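PDB 5VIT: MdcA, which probably exchanges acetyl for malonyl on the enzyme's acyl carrier protein, as the transferase (alpha) subunit of malonate decarboxylase. Local coordinates for residues L529-K532 against E536-E539. Residues are numbered along the deposited sequence; the frame is centred on the assembly and turned at random.
Sequences LAAK and ELVE
Glu536 OE1 is gripped by two donors. One is Lys532 N, 2.9 Å from Glu536 OE1, with a fairly straight N-H...O angle of 158°. It meets the oxygen from above the carboxylate plane, 46° out of it. The other is a water, which donates to Glu536 OE1 at 2.8 Å. The same water accepts from Lys532 NZ at 2.9 Å. It therefore bridges the two opposite charges: Lys532 NZ and Glu536 OE1 stand 5.2 Å apart and form no direct salt bridge.

Lys532 folds back over its own segment. A bend at its second torsion (chi2 87°) turns the chain so that Lys532 NZ reaches Leu529 O at 3.0 Å, in the carbonyl plane. The ammonium is thus held by a peptide oxygen and a water, while CB and CD of the same lysine lie against Glu536 OE1. The Glu536 chain runs extended beyond CG, carrying its carboxylate out to the loop. Glu536 CB also packs beside Ala531 CB, 3.9 Å away.

Beside these polar bonds, Ala531 CB touches the CD2 branch of Leu537 at 3.5 Å. Both residues are buried. Leu537 also packs on Leu270 of helix 263-278 and on Pro299. Trp540, farther along helix 534-540, bonds through NE1 to the carbonyl oxygen of Ala530, giving the loop a further link to the helix.

The nearby helix start may further stabilise a negative charge on Glu536. Glu536, at N3, turns back to the N-H of Lys532, just before the cap, so the pattern is related to a capping box but is not one. Ser533 OG is hydrogen-bonded to Glu536 N, consistent with a serine N-cap of helix 534-540.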
loop_
_atom_site.group_PDB
_atom_site.type_symbol
_atom_site.label_atom_id
_atom_site.label_comp_id
_atom_site.label_asym_id
_atom_site.label_seq_id
_atom_site.Cartn_x
_atom_site.Cartn_y
_atom_site.Cartn_z
ATOM N N LEU A 529 1.951 -19.957 -10.641
ATOM C CA LEU A 529 1.164 -21.077 -10.119
ATOM C C LEU A 529 1.985 -22.367 -10.198
ATOM O O LEU A 529 2.402 -22.770 -11.279
ATOM C CB LEU A 529 -0.162 -21.243 -10.884
ATOM C CG LEU A 529 -1.171 -20.080 -10.837
ATOM C CD1 LEU A 529 -2.426 -20.362 -11.683
ATOM C CD2 LEU A 529 -1.561 -19.783 -9.407
ATOM N N ALA A 530 2.196 -23.000 -9.046
ATOM C CA ALA A 530 2.946 -24.243 -8.939
ATOM C C ALA A 530 2.289 -25.366 -9.729
ATOM O O ALA A 530 2.976 -26.244 -10.259
ATOM C CB ALA A 530 3.086 -24.646 -7.490
ATOM N N ALA A 531 0.959 -25.349 -9.794
ATOM C CA ALA A 531 0.234 -26.238 -10.695
ATOM C C ALA A 531 -0.775 -25.421 -11.502
ATOM O O ALA A 531 -1.451 -24.559 -10.940
ATOM C CB ALA A 531 -0.459 -27.335 -9.921
ATOM N N LYS A 532 -0.885 -25.691 -12.802
ATOM C CA LYS A 532 -1.717 -24.872 -13.702
ATOM C C LYS A 532 -3.103 -25.443 -13.967
ATOM O O LYS A 532 -3.944 -24.783 -14.590
ATOM C CB LYS A 532 -1.024 -24.685 -15.052
ATOM C CG LYS A 532 -0.197 -23.419 -15.171
ATOM C CD LYS A 532 1.152 -23.655 -14.680
ATOM C CE LYS A 532 2.035 -22.469 -14.912
ATOM N NZ LYS A 532 3.255 -22.731 -14.133
ATOM N N GLU A 536 -2.256 -31.288 -13.337
ATOM C CA GLU A 536 -0.964 -31.000 -12.711
ATOM C C GLU A 536 -1.037 -31.185 -11.200
ATOM O O GLU A 536 -0.037 -31.520 -10.564
ATOM C CB GLU A 536 -0.485 -29.590 -13.068
ATOM C CG GLU A 536 -0.142 -29.450 -14.559
ATOM C CD GLU A 536 0.821 -28.301 -14.875
ATOM O OE1 GLU A 536 1.064 -27.430 -14.010
ATOM O OE2 GLU A 536 1.325 -28.269 -16.016
ATOM N N LEU A 537 -2.222 -30.980 -10.632
ATOM C CA LEU A 537 -2.443 -31.280 -9.223
ATOM C C LEU A 537 -2.292 -32.795 -9.006
ATOM O O LEU A 537 -1.672 -33.223 -8.038
ATOM C CB LEU A 537 -3.830 -30.777 -8.752
ATOM C CG LEU A 537 -3.988 -29.250 -8.595
ATOM C CD1 LEU A 537 -5.376 -28.824 -8.061
ATOM C CD2 LEU A 537 -2.888 -28.652 -7.725
ATOM N N VAL A 538 -2.840 -33.607 -9.911
ATOM C CA VAL A 538 -2.746 -35.060 -9.766
ATOM C C VAL A 538 -1.280 -35.478 -9.818
ATOM O O VAL A 538 -0.820 -36.295 -9.016
ATOM C CB VAL A 538 -3.549 -35.803 -10.845
ATOM C CG1 VAL A 538 -3.328 -37.316 -10.735
ATOM C CG2 VAL A 538 -5.036 -35.464 -10.732
ATOM N N GLU A 539 -0.538 -34.851 -10.725
ATOM C CA GLU A 539 0.891 -35.093 -10.874
ATOM C C GLU A 539 1.673 -34.797 -9.611
ATOM O O GLU A 539 2.514 -35.592 -9.185
ATOM C CB GLU A 539 1.449 -34.244 -12.011
ATOM C CG GLU A 539 1.815 -35.028 -13.225
ATOM C CD GLU A 539 2.895 -36.037 -12.945
ATOM O OE1 GLU A 539 4.037 -35.619 -12.652
ATOM O OE2 GLU A 539 2.593 -37.250 -13.019
HETATM O O HOH W 1 3.301 -25.669 -14.032
#